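Local coordinates for protein Lmaj004091aaa (PDB 1XTP) that probably transfers methyl groups from S-adenosyl-L-methionine to the N-terminal amino group of proteins that begin X-Pro-Lys, at residues L15-R20 against D218-R223; D41-D44 against W49-K52; D76-G81 against I104-K109; H182-L187 against S228-V233. All coordinates share one frame; numbering follows the deposited sequence.

Contact 1 (L15-R20 against D218-R223)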
loop_
_atom_site.group_PDB
_atom_site.type_symbol
_atom_site.label_atom_id
_atom_site.label_comp_id
_atom_site.label_asym_id
_atom_site.label_seq_id
_atom_site.Cartn_x
_atom_site.Cartn_y
_atom_site.Cartn_z
ATOM N N LEU A 15 4.347 9.258 21.651
ATOM C CA LEU A 15 4.510 10.695 21.421
ATOM C C LEU A 15 3.739 11.154 20.199
ATOM O O LEU A 15 3.579 10.397 19.255
ATOM C CB LEU A 15 5.980 11.016 21.203
ATOM C CG LEU A 15 6.812 10.962 22.470
ATOM C CD1 LEU A 15 8.259 10.644 22.125
ATOM C CD2 LEU A 15 6.660 12.269 23.224
ATOM N N PRO A 16 3.298 12.416 20.175
ATOM C CA PRO A 16 2.696 12.888 18.916
ATOM C C PRO A 16 3.667 12.771 17.737
ATOM O O PRO A 16 4.859 12.991 17.897
ATOM C CB PRO A 16 2.358 14.358 19.191
ATOM C CG PRO A 16 2.383 14.498 20.645
ATOM C CD PRO A 16 3.312 13.457 21.204
ATOM N N ILE A 17 3.151 12.362 16.583
ATOM C CA ILE A 17 3.908 12.400 15.340
ATOM C C ILE A 17 3.513 13.662 14.584
ATOM O O ILE A 17 2.352 13.840 14.219
ATOM C CB ILE A 17 3.649 11.147 14.484
ATOM C CG1 ILE A 17 4.084 9.891 15.245
ATOM C CG2 ILE A 17 4.419 11.232 13.173
ATOM C CD1 ILE A 17 3.631 8.562 14.606
ATOM N N SER A 18 4.472 14.556 14.379
ATOM C CA SER A 18 4.208 15.783 13.662
ATOM C C SER A 18 4.465 15.548 12.174
ATOM O O SER A 18 4.911 14.477 11.755
ATOM C CB SER A 18 5.124 16.909 14.174
ATOM O OG SER A 18 6.484 16.498 14.190
ATOM N N GLY A 19 4.208 16.569 11.378
ATOM C CA GLY A 19 4.471 16.477 9.953
ATOM C C GLY A 19 3.999 17.737 9.271
ATOM O O GLY A 19 3.798 18.753 9.909
ATOM N N ARG A 20 3.804 17.645 7.969
ATOM C CA ARG A 20 3.537 18.796 7.161
ATOM C C ARG A 20 2.937 18.338 5.844
ATOM O O ARG A 20 2.961 17.151 5.523
ATOM C CB ARG A 20 4.846 19.554 6.899
ATOM C CG ARG A 20 5.868 18.778 6.043
ATOM C CD ARG A 20 7.102 19.609 5.757
ATOM N NE ARG A 20 7.891 19.074 4.640
ATOM C CZ ARG A 20 7.749 19.421 3.354
ATOM N NH1 ARG A 20 6.837 20.328 2.965
ATOM N NH2 ARG A 20 8.531 18.851 2.441
ATOM N N ASP A 218 8.432 4.707 9.548
ATOM C CA ASP A 218 8.415 3.353 10.087
ATOM C C ASP A 218 7.712 3.243 11.458
ATOM O O ASP A 218 6.982 2.287 11.721
ATOM C CB ASP A 218 9.865 2.851 10.243
ATOM C CG ASP A 218 9.917 1.463 10.781
ATOM O OD1 ASP A 218 9.479 0.564 10.048
ATOM O OD2 ASP A 218 10.353 1.268 11.930
ATOM N N ILE A 219 7.989 4.198 12.343
ATOM C CA ILE A 219 7.370 4.244 13.676
ATOM C C ILE A 219 5.861 4.479 13.558
ATOM O O ILE A 219 5.072 3.883 14.284
ATOM C CB ILE A 219 8.069 5.319 14.554
ATOM C CG1 ILE A 219 9.368 4.723 15.082
ATOM C CG2 ILE A 219 7.204 5.776 15.742
ATOM C CD1 ILE A 219 10.162 5.647 15.952
ATOM N N HIS A 220 5.478 5.316 12.600
ATOM C CA HIS A 220 4.062 5.584 12.305
ATOM C C HIS A 220 3.377 4.298 11.805
ATOM O O HIS A 220 2.340 3.911 12.336
ATOM C CB HIS A 220 3.973 6.727 11.293
ATOM C CG HIS A 220 2.611 7.320 11.127
ATOM N ND1 HIS A 220 2.417 8.551 10.537
ATOM C CD2 HIS A 220 1.376 6.850 11.437
ATOM C CE1 HIS A 220 1.122 8.818 10.505
ATOM N NE2 HIS A 220 0.469 7.804 11.050
ATOM N N TYR A 221 3.965 3.616 10.824
ATOM C CA TYR A 221 3.434 2.306 10.354
ATOM C C TYR A 221 3.230 1.285 11.491
ATOM O O TYR A 221 2.218 0.586 11.562
ATOM C CB TYR A 221 4.354 1.674 9.280
ATOM C CG TYR A 221 4.371 2.433 7.980
ATOM C CD1 TYR A 221 3.175 2.732 7.313
ATOM C CD2 TYR A 221 5.564 2.893 7.427
ATOM C CE1 TYR A 221 3.179 3.449 6.129
ATOM C CE2 TYR A 221 5.577 3.620 6.235
ATOM C CZ TYR A 221 4.375 3.902 5.589
ATOM O OH TYR A 221 4.351 4.612 4.397
ATOM N N LYS A 222 4.216 1.217 12.368
ATOM C CA LYS A 222 4.242 0.231 13.447
ATOM C C LYS A 222 3.212 0.539 14.523
ATOM O O LYS A 222 2.627 -0.380 15.126
ATOM C CB LYS A 222 5.662 0.140 14.020
ATOM C CG LYS A 222 6.566 -0.676 13.110
ATOM C CD LYS A 222 8.017 -0.452 13.369
ATOM C CE LYS A 222 8.837 -1.575 12.727
ATOM N NZ LYS A 222 10.299 -1.344 12.770
ATOM N N ARG A 223 2.990 1.832 14.757
ATOM C CA ARG A 223 1.883 2.272 15.593
ATOM C C ARG A 223 0.589 1.720 15.007
ATOM O O ARG A 223 -0.221 1.121 15.720
ATOM C CB ARG A 223 1.842 3.795 15.671
ATOM C CG ARG A 223 0.912 4.344 16.738
ATOM C CD ARG A 223 1.080 5.863 16.941
ATOM N NE ARG A 223 2.355 6.206 17.588
ATOM C CZ ARG A 223 2.682 7.415 18.038
ATOM N NH1 ARG A 223 1.844 8.430 17.913
ATOM N NH2 ARG A 223 3.861 7.596 18.612
#
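R223 closes a two-nitrogen grip on the backbone of L15. Both of its terminal nitrogens, NH1 and NH2, lie 2.9 Å from L15 O, so a single carbonyl oxygen sits in front of the end of the guanidinium and almost exactly in its plane. The two bonds differ at the acceptor: NH2 comes in within the carbonyl plane on a lone pair, while NH1 is tilted 32° from that plane. A long side chain is needed to reach so far, and R223 leaves its helix with CG anti to the backbone N (chi1 -168°), then bends at chi3 (-71°) to present its end to L15.

I17 approaches from the opposite direction and lays a methyl on the guanidinium. Its CD1 stands 3.7 Å above the plane, over the centre of one face, and thus covers a flat side of the group, where no N-H points, while the edge holds L15 O. The same CD1 reaches H220, 3.8 Å from H220 CB, and makes an off-centre CH-pi contact with the imidazole at 4.3 Å from its centroid. H220 NE2 is itself bonded to D173, and T30 of helix 30-37 touches both I17 and H220. The arrangement belongs to an N-terminal extension laid on a Rossmann-like methyltransferase core: the chain leading into strand 19-21 packs on helix 218-228.

Contact 2 (D41-D44 against W49-K52)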
loop_
_atom_site.group_PDB
_atom_site.type_symbol
_atom_site.label_atom_id
_atom_site.label_comp_id
_atom_site.label_asym_id
_atom_site.label_seq_id
_atom_site.Cartn_x
_atom_site.Cartn_y
_atom_site.Cartn_z
ATOM N N ASP A 41 -17.790 15.197 2.850
ATOM C CA ASP A 41 -17.903 13.916 2.179
ATOM C C ASP A 41 -16.515 13.512 1.651
ATOM O O ASP A 41 -15.975 14.137 0.739
ATOM C CB ASP A 41 -18.929 14.029 1.044
ATOM C CG ASP A 41 -18.863 12.872 0.059
ATOM O OD1 ASP A 41 -18.365 11.762 0.416
ATOM O OD2 ASP A 41 -19.319 13.100 -1.090
ATOM N N LEU A 42 -15.961 12.449 2.219
ATOM C CA LEU A 42 -14.588 12.033 1.896
ATOM C C LEU A 42 -14.370 11.668 0.433
ATOM O O LEU A 42 -13.222 11.672 -0.048
ATOM C CB LEU A 42 -14.154 10.874 2.784
ATOM C CG LEU A 42 -13.922 11.207 4.260
ATOM C CD1 LEU A 42 -13.158 10.069 4.877
ATOM C CD2 LEU A 42 -13.148 12.494 4.476
ATOM N N TYR A 43 -15.462 11.338 -0.244
ATOM C CA TYR A 43 -15.456 10.925 -1.646
ATOM C C TYR A 43 -15.840 12.041 -2.620
ATOM O O TYR A 43 -15.952 11.802 -3.825
ATOM C CB TYR A 43 -16.346 9.669 -1.833
ATOM C CG TYR A 43 -15.770 8.485 -1.079
ATOM C CD1 TYR A 43 -14.703 7.752 -1.604
ATOM C CD2 TYR A 43 -16.241 8.140 0.197
ATOM C CE1 TYR A 43 -14.149 6.690 -0.907
ATOM C CE2 TYR A 43 -15.682 7.073 0.900
ATOM C CZ TYR A 43 -14.637 6.368 0.348
ATOM O OH TYR A 43 -14.094 5.318 1.030
ATOM N N ASP A 44 -16.016 13.257 -2.114
ATOM C CA ASP A 44 -16.168 14.420 -2.988
ATOM C C ASP A 44 -14.857 14.600 -3.780
ATOM O O ASP A 44 -13.793 14.614 -3.184
ATOM C CB ASP A 44 -16.510 15.678 -2.183
ATOM C CG ASP A 44 -16.812 16.864 -3.071
ATOM O OD1 ASP A 44 -15.869 17.454 -3.639
ATOM O OD2 ASP A 44 -17.990 17.205 -3.217
ATOM N N TRP A 49 -10.879 13.720 0.944
ATOM C CA TRP A 49 -9.582 13.042 1.095
ATOM C C TRP A 49 -9.411 11.898 0.092
ATOM O O TRP A 49 -8.409 11.825 -0.633
ATOM C CB TRP A 49 -9.458 12.516 2.512
ATOM C CG TRP A 49 -8.358 11.570 2.689
ATOM C CD1 TRP A 49 -8.447 10.216 2.693
ATOM C CD2 TRP A 49 -6.982 11.891 2.862
ATOM N NE1 TRP A 49 -7.209 9.663 2.841
ATOM C CE2 TRP A 49 -6.282 10.668 2.947
ATOM C CE3 TRP A 49 -6.258 13.098 2.913
ATOM C CZ2 TRP A 49 -4.906 10.607 3.113
ATOM C CZ3 TRP A 49 -4.879 13.041 3.074
ATOM C CH2 TRP A 49 -4.215 11.805 3.175
ATOM N N TYR A 50 -10.400 11.001 0.059
ATOM C CA TYR A 50 -10.409 9.895 -0.890
ATOM C C TYR A 50 -10.789 10.335 -2.288
ATOM O O TYR A 50 -10.145 9.922 -3.249
ATOM C CB TYR A 50 -11.367 8.776 -0.435
ATOM C CG TYR A 50 -10.863 7.994 0.726
ATOM C CD1 TYR A 50 -9.713 7.201 0.613
ATOM C CD2 TYR A 50 -11.527 8.014 1.940
ATOM C CE1 TYR A 50 -9.246 6.481 1.690
ATOM C CE2 TYR A 50 -11.073 7.296 3.020
ATOM C CZ TYR A 50 -9.923 6.529 2.891
ATOM O OH TYR A 50 -9.466 5.806 3.955
ATOM N N GLY A 51 -11.825 11.182 -2.398
ATOM C CA GLY A 51 -12.314 11.616 -3.686
ATOM C C GLY A 51 -11.282 12.322 -4.545
ATOM O O GLY A 51 -11.235 12.148 -5.762
ATOM N N LYS A 52 -10.477 13.158 -3.916
ATOM C CA LYS A 52 -9.428 13.887 -4.627
ATOM C C LYS A 52 -8.363 12.948 -5.212
ATOM O O LYS A 52 -7.761 13.231 -6.254
ATOM C CB LYS A 52 -8.764 14.872 -3.668
ATOM C CG LYS A 52 -9.635 16.041 -3.289
ATOM C CD LYS A 52 -8.901 16.968 -2.361
ATOM C CE LYS A 52 -9.129 16.618 -0.891
ATOM N NZ LYS A 52 -8.490 17.639 0.004
#
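L42 and Y43, in the loop before helix 49-58, fold back onto residues 49-52 of that helix and meet W49, Y50 and G51. Just ahead of them D41 shapes the loop: its OD1 accepts from Y43 N at 3.0 Å in an Asx turn, and its carbonyl takes the N-H of D44 to close a type I beta turn.

The turn presents L42 O to the helix. G51 N donates to L42 O over 2.8 Å at 164°, a nearly straight bond that lies in the carbonyl plane on a lone pair. The branched end of L42 divides its contacts, CD1 touching Y50 CE2 at 3.9 Å and CD2 resting by W49 CB.

Y43 runs alongside Y50, pointing the same way; in both, CG lies anti to the carbonyl carbon. Their planes are only 13° apart, but the rings are slid so far that they barely overlap: Y43 CE1 meets Y50 CB at 3.5 Å, and Y43 OH lies over a face of Y50. The hydroxyls part company, Y43 bonding to E150 and Y50 to D175.

Last comes D44, whose O receives a CA-H...O contact of 3.4 Å from G51 CA; glycine, with no side chain, lets the backbones come this close. Chemically, a loop carbonyl accepts the N-H of G51, while L42 and Y43 pack on Y50, whose side chain comes to about 4 Å (nearest atoms) from the bound S-adenosyl-L-homoselenocysteine.

Contact 3 (D76-G81 against I104-K109). With SAI (S-adenosyl-L-homoselenocysteine), chain B.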
loop_
_atom_site.group_PDB
_atom_site.type_symbol
_atom_site.label_atom_id
_atom_site.label_comp_id
_atom_site.label_asym_id
_atom_site.label_seq_id
_atom_site.Cartn_x
_atom_site.Cartn_y
_atom_site.Cartn_z
ATOM N N ASP A 76 12.422 -2.962 -12.528
ATOM C CA ASP A 76 13.163 -4.231 -12.456
ATOM C C ASP A 76 13.728 -4.508 -11.066
ATOM O O ASP A 76 13.573 -5.607 -10.540
ATOM C CB ASP A 76 14.298 -4.270 -13.494
ATOM C CG ASP A 76 13.790 -4.355 -14.930
ATOM O OD1 ASP A 76 12.713 -4.956 -15.163
ATOM O OD2 ASP A 76 14.481 -3.823 -15.827
ATOM N N VAL A 77 14.368 -3.508 -10.481
ATOM C CA VAL A 77 14.896 -3.627 -9.123
ATOM C C VAL A 77 13.776 -3.841 -8.094
ATOM O O VAL A 77 13.907 -4.684 -7.202
ATOM C CB VAL A 77 15.810 -2.422 -8.742
ATOM C CG1 VAL A 77 15.036 -1.119 -8.754
ATOM C CG2 VAL A 77 16.437 -2.622 -7.364
ATOM N N ASP A 78 12.662 -3.121 -8.238
ATOM C CA ASP A 78 11.541 -3.306 -7.356
ATOM C C ASP A 78 11.025 -4.737 -7.374
ATOM O O ASP A 78 10.793 -5.316 -6.326
ATOM C CB ASP A 78 10.393 -2.348 -7.727
ATOM C CG ASP A 78 9.114 -2.671 -6.989
ATOM O OD1 ASP A 78 9.120 -2.573 -5.743
ATOM O OD2 ASP A 78 8.120 -3.058 -7.653
ATOM N N ILE A 79 10.815 -5.290 -8.559
ATOM C CA ILE A 79 10.258 -6.630 -8.694
ATOM C C ILE A 79 11.233 -7.709 -8.155
ATOM O O ILE A 79 10.818 -8.673 -7.497
ATOM C CB ILE A 79 9.877 -6.902 -10.184
ATOM C CG1 ILE A 79 8.682 -6.022 -10.598
ATOM C CG2 ILE A 79 9.543 -8.373 -10.419
ATOM C CD1 ILE A 79 7.368 -6.279 -9.810
ATOM N N GLU A 80 12.524 -7.537 -8.409
ATOM C CA GLU A 80 13.520 -8.489 -7.914
ATOM C C GLU A 80 13.631 -8.464 -6.375
ATOM O O GLU A 80 13.684 -9.514 -5.725
ATOM C CB GLU A 80 14.869 -8.228 -8.583
ATOM C CG GLU A 80 15.981 -9.197 -8.192
ATOM C CD GLU A 80 15.753 -10.644 -8.667
ATOM O OE1 GLU A 80 14.721 -10.939 -9.313
ATOM O OE2 GLU A 80 16.640 -11.489 -8.404
ATOM N N GLY A 81 13.635 -7.267 -5.791
ATOM C CA GLY A 81 13.583 -7.118 -4.322
ATOM C C GLY A 81 12.386 -7.796 -3.651
ATOM O O GLY A 81 12.533 -8.439 -2.613
ATOM N N ILE A 104 -2.660 -1.108 -13.101
ATOM C CA ILE A 104 -2.743 -1.877 -14.360
ATOM C C ILE A 104 -2.232 -3.311 -14.215
ATOM O O ILE A 104 -1.988 -3.975 -15.224
ATOM C CB ILE A 104 -1.970 -1.205 -15.523
ATOM C CG1 ILE A 104 -0.475 -1.148 -15.217
ATOM C CG2 ILE A 104 -2.539 0.179 -15.829
ATOM C CD1 ILE A 104 0.347 -0.876 -16.424
ATOM N N GLY A 105 -2.031 -3.761 -12.974
ATOM C CA GLY A 105 -1.652 -5.153 -12.690
ATOM C C GLY A 105 -0.177 -5.452 -12.856
ATOM O O GLY A 105 0.196 -6.591 -13.136
ATOM N N ARG A 106 0.662 -4.431 -12.673
ATOM C CA ARG A 106 2.113 -4.553 -12.829
ATOM C C ARG A 106 2.759 -5.603 -11.926
ATOM O O ARG A 106 3.617 -6.398 -12.383
ATOM C CB ARG A 106 2.773 -3.194 -12.548
ATOM C CG ARG A 106 4.309 -3.175 -12.728
ATOM C CD ARG A 106 4.900 -1.830 -12.250
ATOM N NE ARG A 106 4.757 -1.696 -10.798
ATOM C CZ ARG A 106 5.622 -2.144 -9.891
ATOM N NH1 ARG A 106 6.756 -2.732 -10.237
ATOM N NH2 ARG A 106 5.350 -1.975 -8.609
ATOM N N ILE A 107 2.393 -5.588 -10.640
ATOM C CA ILE A 107 2.935 -6.544 -9.711
ATOM C C ILE A 107 2.407 -7.976 -10.003
ATOM O O ILE A 107 3.165 -8.956 -9.958
ATOM C CB ILE A 107 2.674 -6.116 -8.230
ATOM C CG1 ILE A 107 3.357 -4.764 -7.943
ATOM C CG2 ILE A 107 3.199 -7.209 -7.252
ATOM C CD1 ILE A 107 2.950 -4.113 -6.632
ATOM N N THR A 108 1.122 -8.088 -10.299
ATOM C CA THR A 108 0.531 -9.369 -10.674
ATOM C C THR A 108 1.189 -9.921 -11.946
ATOM O O THR A 108 1.561 -11.087 -11.984
ATOM C CB THR A 108 -0.999 -9.267 -10.861
ATOM O OG1 THR A 108 -1.591 -8.805 -9.645
ATOM C CG2 THR A 108 -1.628 -10.642 -11.232
ATOM N N LYS A 109 1.373 -9.076 -12.958
ATOM C CA LYS A 109 1.911 -9.530 -14.236
ATOM C C LYS A 109 3.343 -10.045 -14.113
ATOM O O LYS A 109 3.676 -11.082 -14.686
ATOM C CB LYS A 109 1.851 -8.418 -15.295
ATOM C CG LYS A 109 2.272 -8.895 -16.690
ATOM C CD LYS A 109 1.827 -7.955 -17.792
HETATM N N SAI B . 0.230 -1.246 -6.714
HETATM C CA SAI B . 0.456 -0.976 -8.163
HETATM C CB SAI B . -0.045 0.409 -8.519
HETATM C CG SAI B . 0.627 1.574 -7.810
HETATM SE SE SAI B . -0.178 3.264 -8.421
HETATM C C SAI B . 1.922 -1.021 -8.559
HETATM O O SAI B . 2.804 -0.933 -7.705
HETATM O OXT SAI B . 2.253 -1.111 -9.741
HETATM C "C5'" SAI B . -1.467 3.457 -6.937
HETATM C "C4'" SAI B . -2.811 2.776 -7.212
HETATM O "O4'" SAI B . -3.595 2.888 -6.061
HETATM C "C3'" SAI B . -3.631 3.399 -8.331
HETATM O "O3'" SAI B . -4.037 2.419 -9.249
HETATM C "C2'" SAI B . -4.850 4.005 -7.675
HETATM O "O2'" SAI B . -6.008 3.945 -8.496
HETATM C "C1'" SAI B . -4.935 3.103 -6.470
HETATM N N9 SAI B . -5.696 3.644 -5.353
HETATM C C8 SAI B . -5.843 4.968 -5.005
HETATM N N7 SAI B . -6.607 5.024 -3.918
HETATM C C5 SAI B . -6.942 3.749 -3.555
HETATM C C6 SAI B . -7.701 3.235 -2.506
HETATM N N6 SAI B . -8.267 4.067 -1.629
HETATM N N1 SAI B . -7.872 1.866 -2.393
HETATM C C2 SAI B . -7.306 0.999 -3.320
HETATM N N3 SAI B . -6.542 1.522 -4.350
HETATM C C4 SAI B . -6.365 2.868 -4.452
#
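R106, met by D78 and by the bound S-adenosyl-L-homoselenocysteine, is the first residue of its segment to take part. With chi1 at -178° and a bend at chi3, it runs out extended and then turns its guanidinium between the two carboxylates. Toward D78 it works end-on: NH1 at 2.9 Å and NH2 at 3.1 Å both donate to D78 OD2, a salt bridge concentrated on one oxygen, with the two flat groups turned 45° against each other. Toward the ligand it offers a second edge, NE giving to OXT at 2.8 Å and NH2 to O at 2.9 Å, the latter almost straight (170°). Arginine suits the place because its planar array of N-H groups serves both partners at once. I79 CD1 packs obliquely against the guanidinium, 3.6 Å from R106 NH1.

Next in sequence, I107 brings CD1 to within 3.4 Å of the ligand O, lining the carboxylate site with a branched aliphatic chain. D78 is a second-shell residue here; its OD1 forms a salt bridge with K196 and accepts a hydrogen bond from Q165 NE2. The contact thus joins helix 75-87 to the start of helix 106-115; I107 leans on V163 and Q165 of strand 159-165, and K196 comes from the adjacent strand 191-198.

Contact 4 (H182-L187 against S228-V233)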
loop_
_atom_site.group_PDB
_atom_site.type_symbol
_atom_site.label_atom_id
_atom_site.label_comp_id
_atom_site.label_asym_id
_atom_site.label_seq_id
_atom_site.Cartn_x
_atom_site.Cartn_y
_atom_site.Cartn_z
ATOM N N HIS A 182 -8.589 -6.461 8.584
ATOM C CA HIS A 182 -9.456 -7.171 7.660
ATOM C C HIS A 182 -8.661 -8.099 6.712
ATOM O O HIS A 182 -9.104 -9.217 6.371
ATOM C CB HIS A 182 -10.265 -6.141 6.877
ATOM C CG HIS A 182 -11.357 -6.730 6.055
ATOM N ND1 HIS A 182 -12.396 -7.448 6.609
ATOM C CD2 HIS A 182 -11.583 -6.701 4.722
ATOM C CE1 HIS A 182 -13.211 -7.846 5.651
ATOM N NE2 HIS A 182 -12.742 -7.405 4.497
ATOM N N CYS A 183 -7.502 -7.628 6.267
ATOM C CA CYS A 183 -6.578 -8.467 5.497
ATOM C C CYS A 183 -6.083 -9.664 6.294
ATOM O O CYS A 183 -5.854 -10.738 5.743
ATOM C CB CYS A 183 -5.373 -7.659 5.043
ATOM S SG CYS A 183 -5.773 -6.530 3.757
ATOM N N GLN A 184 -5.904 -9.470 7.591
ATOM C CA GLN A 184 -5.392 -10.520 8.447
ATOM C C GLN A 184 -6.358 -11.698 8.469
ATOM O O GLN A 184 -5.934 -12.839 8.371
ATOM C CB GLN A 184 -5.169 -9.994 9.857
ATOM C CG GLN A 184 -4.570 -11.025 10.818
ATOM C CD GLN A 184 -4.492 -10.487 12.221
ATOM O OE1 GLN A 184 -5.438 -9.869 12.701
ATOM N NE2 GLN A 184 -3.358 -10.680 12.877
ATOM N N GLN A 185 -7.647 -11.413 8.594
ATOM C CA GLN A 185 -8.659 -12.466 8.630
ATOM C C GLN A 185 -8.858 -13.146 7.267
ATOM O O GLN A 185 -9.295 -14.299 7.197
ATOM C CB GLN A 185 -9.987 -11.936 9.189
ATOM C CG GLN A 185 -10.672 -10.878 8.346
ATOM C CD GLN A 185 -11.502 -11.459 7.215
ATOM O OE1 GLN A 185 -12.219 -12.449 7.400
ATOM N NE2 GLN A 185 -11.419 -10.839 6.040
ATOM N N ALA A 186 -8.512 -12.433 6.197
ATOM C CA ALA A 186 -8.534 -12.978 4.847
ATOM C C ALA A 186 -7.335 -13.880 4.541
ATOM O O ALA A 186 -7.324 -14.551 3.506
ATOM C CB ALA A 186 -8.600 -11.853 3.844
ATOM N N LEU A 187 -6.323 -13.912 5.412
ATOM C CA LEU A 187 -5.170 -14.785 5.168
ATOM C C LEU A 187 -5.437 -16.209 5.564
ATOM O O LEU A 187 -6.174 -16.460 6.506
ATOM C CB LEU A 187 -3.950 -14.317 5.935
ATOM C CG LEU A 187 -3.387 -12.939 5.576
ATOM C CD1 LEU A 187 -2.249 -12.648 6.551
ATOM C CD2 LEU A 187 -2.910 -12.830 4.123
ATOM N N SER A 228 -3.828 -2.413 14.699
ATOM C CA SER A 228 -4.473 -3.446 13.895
ATOM C C SER A 228 -4.467 -4.843 14.500
ATOM O O SER A 228 -5.288 -5.677 14.124
ATOM C CB SER A 228 -3.780 -3.544 12.537
ATOM O OG SER A 228 -4.370 -2.676 11.610
ATOM N N GLY A 229 -3.531 -5.115 15.400
ATOM C CA GLY A 229 -3.345 -6.468 15.942
ATOM C C GLY A 229 -2.519 -7.335 15.011
ATOM O O GLY A 229 -2.537 -8.555 15.108
ATOM N N VAL A 230 -1.768 -6.692 14.136
ATOM C CA VAL A 230 -0.973 -7.376 13.124
ATOM C C VAL A 230 0.513 -7.290 13.524
ATOM O O VAL A 230 0.932 -6.285 14.072
ATOM C CB VAL A 230 -1.270 -6.742 11.736
ATOM C CG1 VAL A 230 -0.086 -6.817 10.810
ATOM C CG2 VAL A 230 -2.506 -7.390 11.095
ATOM N N ARG A 231 1.288 -8.355 13.310
ATOM C CA ARG A 231 2.680 -8.403 13.796
ATOM C C ARG A 231 3.679 -8.495 12.657
ATOM O O ARG A 231 3.401 -9.124 11.644
ATOM C CB ARG A 231 2.892 -9.543 14.799
ATOM C CG ARG A 231 3.220 -10.879 14.205
ATOM C CD ARG A 231 3.373 -11.926 15.292
ATOM N NE ARG A 231 3.640 -13.232 14.714
ATOM C CZ ARG A 231 2.721 -14.013 14.154
ATOM N NH1 ARG A 231 1.436 -13.643 14.098
ATOM N NH2 ARG A 231 3.083 -15.184 13.651
ATOM N N VAL A 232 4.831 -7.847 12.828
ATOM C CA VAL A 232 5.870 -7.837 11.811
ATOM C C VAL A 232 6.731 -9.094 11.953
ATOM O O VAL A 232 7.374 -9.293 12.964
ATOM C CB VAL A 232 6.751 -6.560 11.905
ATOM C CG1 VAL A 232 7.883 -6.589 10.881
ATOM C CG2 VAL A 232 5.901 -5.312 11.700
ATOM N N VAL A 233 6.735 -9.938 10.930
ATOM C CA VAL A 233 7.518 -11.164 10.956
ATOM C C VAL A 233 8.874 -10.909 10.339
ATOM O O VAL A 233 9.888 -11.437 10.793
ATOM C CB VAL A 233 6.837 -12.287 10.184
ATOM C CG1 VAL A 233 7.671 -13.575 10.273
ATOM C CG2 VAL A 233 5.432 -12.508 10.719
HETATM O O HOH W 1 -6.128 -8.380 14.859
#
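The side-chain nitrogen of Q184 serves two acceptors: NE2 donates to G229 O at 3.2 Å and also to OXT of K254, the C-terminal carboxylate. The bond to G229 is bent (147°), and the donor stands above the carbonyl plane instead of on a lone pair. At the other end of the amide, one water bridges the segments, donating to Q184 OE1 at 2.7 Å and to S228 O at 2.9 Å. Donor and acceptor sides of the amide are thus both used, which fixes how the group is turned and explains why glutamine fits: its N-H groups meet G229 O and the K254 carboxylate, and its oxygen accepts from the water.

To get there Q184 leaves helix 173-186 with CG anti to the backbone N (chi1 -178°) and stays extended as far as the amide. V230 slides past it in the opposite direction; in one of its two conformers CG2 lies 3.8 Å from Q184 CD, so this packing is tentative. G229, with positive phi, ends helix 218-228 in a Schellman motif. The carbonyls of S228 and G229 thus gain donors from outside that helix: for S228 a water that also donates to Q184 OE1, for G229 the amide of Q184.

From the N terminus, contact 1 opens at 15-20 and waits until 218-223 for its partner, so its long loop takes in most of the chain and ties the N-terminal extension to helix 218-228. Within that span contact 2 closes the first and smallest loop, fastening the turn at 41-44 to helix 49-58. Contact 3 follows in series, joining helix 75-87 to helix 106-115 at the cofactor; its centre lies about 29 Å from that of contact 2, across the chain's centre. Contact 4 opens at 182-187, on helix 173-186, before contact 1 closes, and ties it to 228-233, between helix 218-228 and strand 232-237. Contacts 1 and 4 therefore cross, holding opposite ends of helix 218-228 to separate parts of the fold.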